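Local structure of lactaldehyde dehydrogenase (Escherichia coli, 2IMP) at residues A106-Y111 / P155-A160; G95-L100 / N321-G326; P4-M9 / I35-D40; R141-T146 / Y469-V474. The protein catalyses the irreversible NAD-dependent oxidation of L-lactaldehyde to L-lactate and also oxidises glycolaldehyde, serving the breakdown of L-fucose and L-rhamnose. One frame throughout, in Å; residues are numbered along the deposited sequence.

Interaction 1 (A106-Y111 / P155-A160); sequences AFTADY and PFFLIA
Phe157 packs its ring against Phe107 and Tyr111, and the three form an aromatic cluster between two parallel helices. The axes of the segments 106-111 and 155-160 come within 8.9 Å and are almost parallel. Phe157 meets Tyr111 in a T-shaped stack. Its edge, led by CE1, points at one Tyr111 face, and the planes stand at 85°. Phe157 CE1 lies 3.4 Å from Tyr111 CD2, toward the rim of that ring. Phe107 approaches from another side, with its CE2 over a face of Phe157; the two rings are inclined at 54°. Phe107 and Tyr111 both have CG opposite the backbone N (chi1 -176° in Phe107). One helical turn apart, they present their rings to the same partner. Tyr111 OH is held by Asp461, which fixes the far end of that ring. The Phe157 side chain is about 5 Å from the bound lactic acid and also close to Arg161, which binds lactate. Phe157 thus probably backs the substrate pocket from a second layer. Between these rings Thr108 faces Phe157 at the nearest CA pair. Its OG1 is hydrogen-bonded to Glu104 O within its own helix, and Glu104 OE2 also takes the N-H of Phe157. The methyl of Thr108 turns to the other helix, where CG2 rests 3.5 Å from Ala160 CB.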
loop_
_atom_site.group_PDB
_atom_site.type_symbol
_atom_site.label_atom_id
_atom_site.label_comp_id
_atom_site.label_asym_id
_atom_site.label_seq_id
_atom_site.Cartn_x
_atom_site.Cartn_y
_atom_site.Cartn_z
ATOM N N ALA A 106 -9.493 -27.322 -12.600
ATOM C CA ALA A 106 -9.163 -27.211 -11.187
ATOM C C ALA A 106 -8.579 -25.815 -10.845
ATOM O O ALA A 106 -8.933 -25.213 -9.835
ATOM C CB ALA A 106 -8.178 -28.301 -10.802
ATOM N N PHE A 107 -7.697 -25.321 -11.711
ATOM C CA PHE A 107 -7.092 -24.004 -11.525
ATOM C C PHE A 107 -8.144 -22.873 -11.559
ATOM O O PHE A 107 -8.079 -21.927 -10.774
ATOM C CB PHE A 107 -6.039 -23.745 -12.610
ATOM C CG PHE A 107 -5.297 -22.441 -12.445
ATOM C CD1 PHE A 107 -4.376 -22.273 -11.417
ATOM C CD2 PHE A 107 -5.513 -21.384 -13.328
ATOM C CE1 PHE A 107 -3.681 -21.060 -11.266
ATOM C CE2 PHE A 107 -4.824 -20.167 -13.184
ATOM C CZ PHE A 107 -3.910 -20.008 -12.160
ATOM N N THR A 108 -9.098 -22.991 -12.482
ATOM C CA THR A 108 -10.163 -22.012 -12.603
ATOM C C THR A 108 -10.981 -21.880 -11.295
ATOM O O THR A 108 -11.298 -20.773 -10.854
ATOM C CB THR A 108 -11.101 -22.373 -13.779
ATOM O OG1 THR A 108 -10.358 -22.321 -14.999
ATOM C CG2 THR A 108 -12.261 -21.396 -13.875
ATOM N N ALA A 109 -11.296 -23.023 -10.690
ATOM C CA ALA A 109 -12.022 -23.036 -9.431
ATOM C C ALA A 109 -11.191 -22.392 -8.308
ATOM O O ALA A 109 -11.705 -21.597 -7.524
ATOM C CB ALA A 109 -12.396 -24.472 -9.046
ATOM N N ASP A 110 -9.910 -22.751 -8.236
ATOM C CA ASP A 110 -9.039 -22.155 -7.229
ATOM C C ASP A 110 -8.877 -20.636 -7.453
ATOM O O ASP A 110 -8.843 -19.856 -6.505
ATOM C CB ASP A 110 -7.656 -22.816 -7.235
ATOM C CG ASP A 110 -7.702 -24.279 -6.836
ATOM O OD1 ASP A 110 -8.615 -24.674 -6.082
ATOM O OD2 ASP A 110 -6.810 -25.033 -7.269
ATOM N N TYR A 111 -8.793 -20.240 -8.718
ATOM C CA TYR A 111 -8.670 -18.828 -9.061
ATOM C C TYR A 111 -9.882 -18.014 -8.566
ATOM O O TYR A 111 -9.728 -16.943 -7.981
ATOM C CB TYR A 111 -8.514 -18.678 -10.576
ATOM C CG TYR A 111 -8.185 -17.278 -11.041
ATOM C CD1 TYR A 111 -9.187 -16.333 -11.231
ATOM C CD2 TYR A 111 -6.869 -16.913 -11.332
ATOM C CE1 TYR A 111 -8.894 -15.059 -11.705
ATOM C CE2 TYR A 111 -6.566 -15.642 -11.807
ATOM C CZ TYR A 111 -7.584 -14.722 -11.995
ATOM O OH TYR A 111 -7.295 -13.477 -12.491
ATOM N N PRO A 155 -9.991 -21.342 -22.679
ATOM C CA PRO A 155 -11.332 -20.756 -22.738
ATOM C C PRO A 155 -12.093 -20.724 -21.403
ATOM O O PRO A 155 -12.745 -19.730 -21.085
ATOM C CB PRO A 155 -12.034 -21.620 -23.779
ATOM C CG PRO A 155 -11.430 -22.968 -23.523
ATOM C CD PRO A 155 -9.958 -22.624 -23.412
ATOM N N PHE A 156 -12.018 -21.816 -20.647
ATOM C CA PHE A 156 -12.713 -21.892 -19.372
ATOM C C PHE A 156 -12.102 -20.952 -18.320
ATOM O O PHE A 156 -12.801 -20.130 -17.717
ATOM C CB PHE A 156 -12.699 -23.333 -18.855
ATOM C CG PHE A 156 -13.689 -23.598 -17.757
ATOM C CD1 PHE A 156 -15.056 -23.461 -17.989
ATOM C CD2 PHE A 156 -13.257 -23.967 -16.483
ATOM C CE1 PHE A 156 -15.985 -23.711 -16.969
ATOM C CE2 PHE A 156 -14.177 -24.219 -15.457
ATOM C CZ PHE A 156 -15.541 -24.081 -15.697
ATOM N N PHE A 157 -10.794 -21.081 -18.118
ATOM C CA PHE A 157 -10.102 -20.223 -17.177
ATOM C C PHE A 157 -10.344 -18.728 -17.462
ATOM O O PHE A 157 -10.638 -17.952 -16.553
ATOM C CB PHE A 157 -8.596 -20.504 -17.211
ATOM C CG PHE A 157 -7.774 -19.461 -16.509
ATOM C CD1 PHE A 157 -7.979 -19.186 -15.160
ATOM C CD2 PHE A 157 -6.805 -18.741 -17.200
ATOM C CE1 PHE A 157 -7.236 -18.205 -14.509
ATOM C CE2 PHE A 157 -6.054 -17.758 -16.559
ATOM C CZ PHE A 157 -6.267 -17.489 -15.213
ATOM N N LEU A 158 -10.231 -18.337 -18.726
ATOM C CA LEU A 158 -10.440 -16.942 -19.068
ATOM C C LEU A 158 -11.832 -16.395 -18.696
ATOM O O LEU A 158 -11.995 -15.187 -18.524
ATOM C CB LEU A 158 -10.125 -16.698 -20.540
ATOM C CG LEU A 158 -8.609 -16.742 -20.787
ATOM C CD1 LEU A 158 -8.319 -16.541 -22.252
ATOM C CD2 LEU A 158 -7.920 -15.658 -19.973
ATOM N N ILE A 159 -12.825 -17.276 -18.583
ATOM C CA ILE A 159 -14.131 -16.818 -18.137
ATOM C C ILE A 159 -13.991 -16.248 -16.707
ATOM O O ILE A 159 -14.424 -15.143 -16.408
ATOM C CB ILE A 159 -15.164 -17.972 -18.054
ATOM C CG1 ILE A 159 -15.435 -18.566 -19.435
ATOM C CG2 ILE A 159 -16.461 -17.457 -17.457
ATOM C CD1 ILE A 159 -16.268 -19.844 -19.375
ATOM N N ALA A 160 -13.361 -17.045 -15.850
ATOM C CA ALA A 160 -13.137 -16.673 -14.465
ATOM C C ALA A 160 -12.164 -15.498 -14.314
ATOM O O ALA A 160 -12.373 -14.608 -13.490
ATOM C CB ALA A 160 -12.616 -17.879 -13.679
#

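Interaction 2 (G95-L100 / N321-G326); sequences GKIQQL and NDIAMG
Ile97 packs its CG2 branch against the backbone of residues 323-326, and this is the close-fitting half of the contact. CG2 lies 3.6 Å from Ile323 O and also touches the peptide between Ala324 and Met325. The Ile97 CG1 branch sits between the backbone N and the carbonyl carbon (chi1 65°), and it carries CD1 along the same backbone. Beside it two glycines let the chains meet directly. Gly326 CA makes a CA-H...O contact of 3.4 Å with Gly95 O.

The other half is looser, polar and near solvent. Gln99 bends at chi2 (84°), which brings its amide across to the 321-326 loop. NE2 donates to Asn321 O at 2.9 Å. The acceptor lies in the plane of the Gln99 amide, but the donor is tilted 34° from the carbonyl plane. Gln99 OE1 faces a water 3.0 Å away, which also reaches Ile323 O. Gln98 only lays its amide against Asn321 CB, with NE2 at 3.8 Å; that NE2 is bonded to Pro317 O.

Ile97 is the N-cap residue of helix 98-116, and Gly95 follows helix 83-94. The contact thus joins the junction of these helices to the loop between helices 298-310 and 331-346.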
loop_
_atom_site.group_PDB
_atom_site.type_symbol
_atom_site.label_atom_id
_atom_site.label_comp_id
_atom_site.label_asym_id
_atom_site.label_seq_id
_atom_site.Cartn_x
_atom_site.Cartn_y
_atom_site.Cartn_z
ATOM N N GLY A 95 -9.225 -29.251 -28.223
ATOM C CA GLY A 95 -8.152 -30.103 -28.691
ATOM C C GLY A 95 -6.963 -30.251 -27.760
ATOM O O GLY A 95 -5.913 -30.751 -28.171
ATOM N N LYS A 96 -7.091 -29.813 -26.514
ATOM C CA LYS A 96 -5.975 -29.973 -25.596
ATOM C C LYS A 96 -5.987 -31.344 -24.885
ATOM O O LYS A 96 -7.046 -31.944 -24.694
ATOM C CB LYS A 96 -5.945 -28.846 -24.557
ATOM C CG LYS A 96 -7.121 -28.805 -23.609
ATOM C CD LYS A 96 -6.740 -28.066 -22.325
ATOM C CE LYS A 96 -6.262 -26.641 -22.593
ATOM N NZ LYS A 96 -5.652 -26.023 -21.380
ATOM N N ILE A 97 -4.809 -31.830 -24.514
ATOM C CA ILE A 97 -4.706 -33.121 -23.853
ATOM C C ILE A 97 -5.448 -33.201 -22.508
ATOM O O ILE A 97 -5.517 -32.217 -21.764
ATOM C CB ILE A 97 -3.229 -33.514 -23.649
ATOM C CG1 ILE A 97 -2.553 -32.541 -22.685
ATOM C CG2 ILE A 97 -2.507 -33.500 -25.000
ATOM C CD1 ILE A 97 -1.119 -32.912 -22.353
ATOM N N GLN A 98 -6.011 -34.373 -22.225
ATOM C CA GLN A 98 -6.763 -34.599 -20.997
ATOM C C GLN A 98 -6.127 -34.019 -19.719
ATOM O O GLN A 98 -6.809 -33.390 -18.920
ATOM C CB GLN A 98 -7.001 -36.099 -20.799
ATOM C CG GLN A 98 -7.987 -36.720 -21.779
ATOM C CD GLN A 98 -8.000 -38.238 -21.700
ATOM O OE1 GLN A 98 -8.127 -38.811 -20.619
ATOM N NE2 GLN A 98 -7.870 -38.895 -22.847
ATOM N N GLN A 99 -4.829 -34.235 -19.539
ATOM C CA GLN A 99 -4.153 -33.737 -18.349
ATOM C C GLN A 99 -4.198 -32.211 -18.185
ATOM O O GLN A 99 -4.387 -31.708 -17.079
ATOM C CB GLN A 99 -2.691 -34.207 -18.317
ATOM C CG GLN A 99 -2.530 -35.697 -18.124
ATOM C CD GLN A 99 -2.630 -36.506 -19.406
ATOM O OE1 GLN A 99 -2.997 -35.971 -20.469
ATOM N NE2 GLN A 99 -2.308 -37.785 -19.334
ATOM N N LEU A 100 -4.012 -31.489 -19.283
ATOM C CA LEU A 100 -4.049 -30.039 -19.212
ATOM C C LEU A 100 -5.465 -29.497 -19.015
ATOM O O LEU A 100 -5.663 -28.533 -18.285
ATOM C CB LEU A 100 -3.401 -29.432 -20.452
ATOM C CG LEU A 100 -1.943 -29.884 -20.559
ATOM C CD1 LEU A 100 -1.344 -29.345 -21.833
ATOM C CD2 LEU A 100 -1.152 -29.420 -19.336
ATOM N N ASN A 321 -4.441 -40.812 -23.778
ATOM C CA ASN A 321 -4.058 -40.117 -22.563
ATOM C C ASN A 321 -2.548 -40.241 -22.311
ATOM O O ASN A 321 -2.063 -40.003 -21.205
ATOM C CB ASN A 321 -4.819 -40.682 -21.364
ATOM C CG ASN A 321 -4.381 -42.086 -21.012
ATOM O OD1 ASN A 321 -4.452 -42.994 -21.839
ATOM N ND2 ASN A 321 -3.922 -42.273 -19.781
ATOM N N ASP A 322 -1.832 -40.631 -23.362
ATOM C CA ASP A 322 -0.385 -40.808 -23.305
ATOM C C ASP A 322 0.378 -39.923 -24.309
ATOM O O ASP A 322 1.547 -40.166 -24.607
ATOM C CB ASP A 322 -0.030 -42.275 -23.563
ATOM C CG ASP A 322 -0.216 -42.673 -25.020
ATOM O OD1 ASP A 322 -1.282 -42.360 -25.593
ATOM O OD2 ASP A 322 0.704 -43.300 -25.588
ATOM N N ILE A 323 -0.313 -38.919 -24.837
ATOM C CA ILE A 323 0.284 -37.990 -25.785
ATOM C C ILE A 323 0.534 -36.600 -25.178
ATOM O O ILE A 323 -0.182 -36.168 -24.274
ATOM C CB ILE A 323 -0.601 -37.800 -27.032
ATOM C CG1 ILE A 323 -1.971 -37.252 -26.620
ATOM C CG2 ILE A 323 -0.744 -39.120 -27.775
ATOM C CD1 ILE A 323 -2.842 -36.831 -27.793
ATOM N N ALA A 324 1.547 -35.916 -25.686
ATOM C CA ALA A 324 1.887 -34.593 -25.198
ATOM C C ALA A 324 1.296 -33.449 -26.045
ATOM O O ALA A 324 1.371 -32.280 -25.669
ATOM C CB ALA A 324 3.400 -34.455 -25.126
ATOM N N MET A 325 0.699 -33.803 -27.175
ATOM C CA MET A 325 0.140 -32.799 -28.066
ATOM C C MET A 325 -1.159 -33.189 -28.792
ATOM O O MET A 325 -1.312 -34.318 -29.258
ATOM C CB MET A 325 1.196 -32.416 -29.098
ATOM C CG MET A 325 0.737 -31.427 -30.143
ATOM S SD MET A 325 2.124 -30.975 -31.182
ATOM C CE MET A 325 3.134 -30.106 -29.954
ATOM N N GLY A 326 -2.081 -32.235 -28.872
ATOM C CA GLY A 326 -3.336 -32.464 -29.558
ATOM C C GLY A 326 -3.321 -31.736 -30.891
ATOM O O GLY A 326 -2.270 -31.292 -31.346
HETATM O O HOH W 1 -2.540 -37.142 -23.166
#

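Interaction 3 (P4-M9 / I35-D40); sequences PVQHPM and ISRIPD
Gln6 and Arg37 pair as neighbours in two parallel strands, with Arg37 N donating to Val5 O and His7 N to Arg37 O, both at 2.9 Å. The side chains of Gln6 and Arg37 lie on the same face of the sheet and meet there. Arg37 NE donates to Gln6 OE1 at 3.1 Å, and the oxygen lies in the guanidinium plane. The amide itself stands nearly upright to that plane, at 84°. Arg37 bends at chi3 (-80°), which folds the guanidinium back toward Pro4. Pro4 CG then sits over one face of the group, 3.3 Å from CZ. One edge and one face of the guanidinium are thus engaged by the N-terminal segment.

His7 lies beside Ser36 and Ile38. Ile38 CG2 lies at the edge of the His7 ring, 4.2 Å from CD2. Ser36 OG bonds to Asn183 OD1, and His7 NE2 has a weak bond to the same oxygen, so both strands reach one residue of helix 183-195. Farther on, Met9 and Pro39 lie side by side and point opposite ways, with Met9 CE 3.6 Å from Pro39 CG.

Ile38 is close to Glu179, a residue that binds NAD. Ile35 and Ser36 both face Val26 in strand 23-27, a classic beta bulge. Strands 5-11 and 34-39 form the inner, parallel pair of a mixed four-stranded sheet near the N terminus.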
loop_
_atom_site.group_PDB
_atom_site.type_symbol
_atom_site.label_atom_id
_atom_site.label_comp_id
_atom_site.label_asym_id
_atom_site.label_seq_id
_atom_site.Cartn_x
_atom_site.Cartn_y
_atom_site.Cartn_z
ATOM N N PRO A 4 -26.189 -33.067 -32.628
ATOM C CA PRO A 4 -25.395 -31.981 -32.050
ATOM C C PRO A 4 -26.336 -30.978 -31.347
ATOM O O PRO A 4 -27.217 -30.388 -31.973
ATOM C CB PRO A 4 -24.697 -31.382 -33.265
ATOM C CG PRO A 4 -25.712 -31.551 -34.334
ATOM C CD PRO A 4 -26.231 -32.951 -34.097
ATOM N N VAL A 5 -26.146 -30.817 -30.044
ATOM C CA VAL A 5 -26.978 -29.918 -29.268
ATOM C C VAL A 5 -26.936 -28.458 -29.753
ATOM O O VAL A 5 -25.895 -27.961 -30.180
ATOM C CB VAL A 5 -26.584 -29.966 -27.768
ATOM C CG1 VAL A 5 -25.128 -29.559 -27.601
ATOM C CG2 VAL A 5 -27.486 -29.052 -26.951
ATOM N N GLN A 6 -28.089 -27.803 -29.712
ATOM C CA GLN A 6 -28.190 -26.404 -30.102
ATOM C C GLN A 6 -28.298 -25.529 -28.837
ATOM O O GLN A 6 -29.324 -25.523 -28.158
ATOM C CB GLN A 6 -29.401 -26.202 -31.023
ATOM C CG GLN A 6 -29.394 -27.203 -32.188
ATOM C CD GLN A 6 -30.094 -26.672 -33.432
ATOM O OE1 GLN A 6 -29.664 -26.971 -34.557
ATOM N NE2 GLN A 6 -31.173 -25.927 -33.259
ATOM N N HIS A 7 -27.219 -24.820 -28.530
ATOM C CA HIS A 7 -27.148 -24.005 -27.325
ATOM C C HIS A 7 -27.914 -22.673 -27.310
ATOM O O HIS A 7 -28.012 -21.976 -28.322
ATOM C CB HIS A 7 -25.679 -23.724 -26.984
ATOM C CG HIS A 7 -24.902 -24.944 -26.594
ATOM N ND1 HIS A 7 -25.243 -25.728 -25.513
ATOM C CD2 HIS A 7 -23.796 -25.508 -27.130
ATOM C CE1 HIS A 7 -24.380 -26.722 -25.401
ATOM N NE2 HIS A 7 -23.489 -26.612 -26.372
ATOM N N PRO A 8 -28.490 -22.333 -26.146
ATOM C CA PRO A 8 -29.235 -21.091 -25.953
ATOM C C PRO A 8 -28.273 -20.110 -25.247
ATOM O O PRO A 8 -27.246 -20.527 -24.698
ATOM C CB PRO A 8 -30.354 -21.508 -25.015
ATOM C CG PRO A 8 -29.642 -22.472 -24.109
ATOM C CD PRO A 8 -28.809 -23.297 -25.072
ATOM N N MET A 9 -28.601 -18.826 -25.277
ATOM C CA MET A 9 -27.785 -17.851 -24.582
ATOM C C MET A 9 -28.259 -17.713 -23.124
ATOM O O MET A 9 -29.319 -18.232 -22.764
ATOM C CB MET A 9 -27.866 -16.483 -25.277
ATOM C CG MET A 9 -27.214 -16.438 -26.659
ATOM S SD MET A 9 -27.249 -14.789 -27.434
ATOM C CE MET A 9 -27.627 -15.230 -29.147
ATOM N N ILE A 35 -19.756 -31.145 -33.001
ATOM C CA ILE A 35 -20.127 -31.523 -31.647
ATOM C C ILE A 35 -21.278 -30.692 -31.036
ATOM O O ILE A 35 -21.942 -31.116 -30.090
ATOM C CB ILE A 35 -18.889 -31.457 -30.740
ATOM C CG1 ILE A 35 -18.347 -30.027 -30.689
ATOM C CG2 ILE A 35 -17.811 -32.388 -31.289
ATOM C CD1 ILE A 35 -17.032 -29.891 -29.942
ATOM N N SER A 36 -21.499 -29.514 -31.601
ATOM C CA SER A 36 -22.558 -28.637 -31.137
ATOM C C SER A 36 -22.776 -27.443 -32.057
ATOM O O SER A 36 -22.002 -27.214 -32.986
ATOM C CB SER A 36 -22.253 -28.125 -29.725
ATOM O OG SER A 36 -21.125 -27.265 -29.726
ATOM N N ARG A 37 -23.839 -26.699 -31.788
ATOM C CA ARG A 37 -24.165 -25.519 -32.557
ATOM C C ARG A 37 -24.604 -24.334 -31.678
ATOM O O ARG A 37 -25.336 -24.504 -30.702
ATOM C CB ARG A 37 -25.266 -25.836 -33.577
ATOM C CG ARG A 37 -24.783 -26.628 -34.795
ATOM C CD ARG A 37 -25.846 -26.662 -35.889
ATOM N NE ARG A 37 -26.881 -27.655 -35.623
ATOM C CZ ARG A 37 -26.779 -28.940 -35.951
ATOM N NH1 ARG A 37 -25.691 -29.386 -36.565
ATOM N NH2 ARG A 37 -27.762 -29.783 -35.659
ATOM N N ILE A 38 -24.128 -23.144 -32.021
ATOM C CA ILE A 38 -24.498 -21.958 -31.273
ATOM C C ILE A 38 -25.142 -20.896 -32.156
ATOM O O ILE A 38 -24.881 -20.827 -33.358
ATOM C CB ILE A 38 -23.281 -21.315 -30.562
ATOM C CG1 ILE A 38 -22.208 -20.961 -31.590
ATOM C CG2 ILE A 38 -22.748 -22.253 -29.495
ATOM C CD1 ILE A 38 -21.092 -20.098 -31.032
ATOM N N PRO A 39 -25.997 -20.061 -31.566
ATOM C CA PRO A 39 -26.633 -19.029 -32.375
ATOM C C PRO A 39 -25.651 -18.037 -32.999
ATOM O O PRO A 39 -24.632 -17.684 -32.399
ATOM C CB PRO A 39 -27.595 -18.357 -31.392
ATOM C CG PRO A 39 -27.038 -18.683 -30.048
ATOM C CD PRO A 39 -26.559 -20.089 -30.209
ATOM N N ASP A 40 -25.948 -17.633 -34.229
ATOM C CA ASP A 40 -25.140 -16.633 -34.896
ATOM C C ASP A 40 -25.601 -15.257 -34.379
ATOM O O ASP A 40 -26.139 -14.429 -35.115
ATOM C CB ASP A 40 -25.309 -16.738 -36.420
ATOM C CG ASP A 40 -24.373 -15.809 -37.181
ATOM O OD1 ASP A 40 -23.272 -15.520 -36.675
ATOM O OD2 ASP A 40 -24.729 -15.378 -38.300
#

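Interaction 4 (R141-T146 / Y469-V474); sequences RALGVT and YLQTQV
Gln473 OE1 is gripped by two nitrogens of Arg141, NE at 2.7 Å and NH2 at 2.8 Å, in an antiparallel pairing of strands 134-149 and 470-478. The guanidinium comes side-on, and both bonds lie in its plane. The NE donor lies in the carbonyl plane of the amide, while NH2 is tilted from it. Arg141 bends at chi2 (-65°), which swings its end alongside the neighbouring strand. Gln473 reaches out extended, with CG opposite its backbone N (chi1 170°). Its NE2 bonds to Ile427 O and Thr435 OG1 of the second subunit, so this one amide links Arg141 to the tetramer interface. The sheet itself runs on into that subunit next to Val474.

Arg141 and Gln471 form a hydrogen-bonded antiparallel pair. Arg141 N donates to Gln471 O at 2.7 Å, and Gln471 N returns a bond to Arg141 O. Gln471 extends beyond CG across the 141-146 segment, where NE2 donates to Ala142 O at 3.1 Å. Leu143 CD2 packs against the stem of this glutamine, 3.6 Å from Gln471 CB. Leu143 CG touches the Tyr469 carbonyl, whose oxygen is bonded to Asn171 ND2.

At the inner end Tyr469 lies between strand 222-227 and helix 155-168. Thr146 OG1 approaches the edge of its ring, 3.9 Å from CE2, and is itself bonded to Thr172 O. A water 2.9 Å from Tyr469 OH also makes a weak bond to Thr146 OG1.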
loop_
_atom_site.group_PDB
_atom_site.type_symbol
_atom_site.label_atom_id
_atom_site.label_comp_id
_atom_site.label_asym_id
_atom_site.label_seq_id
_atom_site.Cartn_x
_atom_site.Cartn_y
_atom_site.Cartn_z
ATOM N N ARG A 141 -14.797 2.398 -6.143
ATOM C CA ARG A 141 -16.123 2.010 -6.609
ATOM C C ARG A 141 -16.093 1.091 -7.832
ATOM O O ARG A 141 -15.095 1.037 -8.545
ATOM C CB ARG A 141 -16.944 3.251 -6.986
ATOM C CG ARG A 141 -16.952 4.381 -5.970
ATOM C CD ARG A 141 -17.626 3.980 -4.674
ATOM N NE ARG A 141 -17.929 5.151 -3.855
ATOM C CZ ARG A 141 -18.315 5.103 -2.581
ATOM N NH1 ARG A 141 -18.443 3.935 -1.964
ATOM N NH2 ARG A 141 -18.577 6.227 -1.925
ATOM N N ALA A 142 -17.190 0.377 -8.062
ATOM C CA ALA A 142 -17.283 -0.480 -9.230
ATOM C C ALA A 142 -17.398 0.371 -10.517
ATOM O O ALA A 142 -17.767 1.544 -10.451
ATOM C CB ALA A 142 -18.497 -1.389 -9.111
ATOM N N LEU A 143 -17.060 -0.208 -11.659
ATOM C CA LEU A 143 -17.179 0.514 -12.916
ATOM C C LEU A 143 -18.638 0.557 -13.381
ATOM O O LEU A 143 -19.107 1.546 -13.934
ATOM C CB LEU A 143 -16.339 -0.161 -14.003
ATOM C CG LEU A 143 -14.872 -0.401 -13.670
ATOM C CD1 LEU A 143 -14.160 -1.005 -14.890
ATOM C CD2 LEU A 143 -14.233 0.931 -13.257
ATOM N N GLY A 144 -19.336 -0.544 -13.130
ATOM C CA GLY A 144 -20.725 -0.659 -13.526
ATOM C C GLY A 144 -20.854 -1.915 -14.357
ATOM O O GLY A 144 -20.618 -3.015 -13.860
ATOM N N VAL A 145 -21.228 -1.757 -15.620
ATOM C CA VAL A 145 -21.361 -2.897 -16.519
ATOM C C VAL A 145 -20.083 -3.173 -17.316
ATOM O O VAL A 145 -19.558 -2.275 -17.970
ATOM C CB VAL A 145 -22.502 -2.690 -17.540
ATOM C CG1 VAL A 145 -22.487 -3.819 -18.574
ATOM C CG2 VAL A 145 -23.850 -2.642 -16.822
ATOM N N THR A 146 -19.590 -4.405 -17.251
ATOM C CA THR A 146 -18.395 -4.773 -17.990
ATOM C C THR A 146 -18.633 -5.960 -18.942
ATOM O O THR A 146 -19.592 -6.725 -18.776
ATOM C CB THR A 146 -17.203 -5.133 -17.040
ATOM O OG1 THR A 146 -17.437 -6.403 -16.417
ATOM C CG2 THR A 146 -17.043 -4.067 -15.944
ATOM N N TYR A 469 -10.867 -3.516 -12.213
ATOM C CA TYR A 469 -12.322 -3.458 -12.128
ATOM C C TYR A 469 -12.866 -2.444 -11.120
ATOM O O TYR A 469 -14.045 -2.458 -10.756
ATOM C CB TYR A 469 -12.886 -4.853 -11.832
ATOM C CG TYR A 469 -12.813 -5.747 -13.047
ATOM C CD1 TYR A 469 -11.661 -6.478 -13.333
ATOM C CD2 TYR A 469 -13.875 -5.801 -13.956
ATOM C CE1 TYR A 469 -11.563 -7.243 -14.503
ATOM C CE2 TYR A 469 -13.788 -6.561 -15.126
ATOM C CZ TYR A 469 -12.628 -7.275 -15.393
ATOM O OH TYR A 469 -12.524 -7.999 -16.565
ATOM N N LEU A 470 -11.979 -1.566 -10.682
ATOM C CA LEU A 470 -12.337 -0.532 -9.739
ATOM C C LEU A 470 -11.935 0.858 -10.225
ATOM O O LEU A 470 -10.977 1.008 -10.971
ATOM C CB LEU A 470 -11.657 -0.796 -8.393
ATOM C CG LEU A 470 -12.153 -1.998 -7.585
ATOM C CD1 LEU A 470 -11.134 -2.354 -6.504
ATOM C CD2 LEU A 470 -13.516 -1.669 -6.980
ATOM N N GLN A 471 -12.708 1.851 -9.828
ATOM C CA GLN A 471 -12.392 3.224 -10.151
ATOM C C GLN A 471 -12.520 4.078 -8.895
ATOM O O GLN A 471 -13.210 3.700 -7.947
ATOM C CB GLN A 471 -13.280 3.765 -11.278
ATOM C CG GLN A 471 -14.760 3.861 -10.969
ATOM C CD GLN A 471 -15.563 4.234 -12.207
ATOM O OE1 GLN A 471 -15.024 4.798 -13.166
ATOM N NE2 GLN A 471 -16.856 3.929 -12.191
ATOM N N THR A 472 -11.860 5.219 -8.893
ATOM C CA THR A 472 -11.867 6.047 -7.713
ATOM C C THR A 472 -12.877 7.184 -7.659
ATOM O O THR A 472 -13.249 7.773 -8.674
ATOM C CB THR A 472 -10.474 6.659 -7.492
ATOM O OG1 THR A 472 -10.129 7.464 -8.627
ATOM C CG2 THR A 472 -9.432 5.563 -7.335
ATOM N N GLN A 473 -13.339 7.436 -6.443
ATOM C CA GLN A 473 -14.207 8.560 -6.160
ATOM C C GLN A 473 -13.551 9.374 -5.034
ATOM O O GLN A 473 -13.519 8.938 -3.877
ATOM C CB GLN A 473 -15.621 8.140 -5.727
ATOM C CG GLN A 473 -16.436 9.341 -5.188
ATOM C CD GLN A 473 -17.811 8.969 -4.658
ATOM O OE1 GLN A 473 -18.019 7.863 -4.163
ATOM N NE2 GLN A 473 -18.757 9.905 -4.743
ATOM N N VAL A 474 -12.971 10.512 -5.396
ATOM C CA VAL A 474 -12.318 11.354 -4.414
ATOM C C VAL A 474 -13.260 12.385 -3.791
ATOM O O VAL A 474 -13.789 13.270 -4.477
ATOM C CB VAL A 474 -11.091 12.073 -5.023
ATOM C CG1 VAL A 474 -10.417 12.943 -3.974
ATOM C CG2 VAL A 474 -10.103 11.043 -5.555
HETATM O O HOH W 2 -18.615 3.931 -15.025
HETATM O O HOH W 3 -15.039 -7.930 -18.076
#

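In the fold
From the N terminus, interaction 3 comes first. It closes a short loop, 4-9 to 35-40, that holds two strands of the N-terminal sheet and ends before the others begin. Interaction 2 opens next, where helix 83-94 gives way to helix 98-116, and closes far along the chain at 321-326. Interaction 1 starts on that same helix 98-116 and closes at helix 155-168, wholly within the span of interaction 2. Interaction 4 opens on strand 134-149, inside both spans, and closes on the C-terminal strand 470-478, so it crosses interactions 1 and 2. Interactions 2 and 4 lie on opposite sides of the chain's centre, about 40 Å apart between centres.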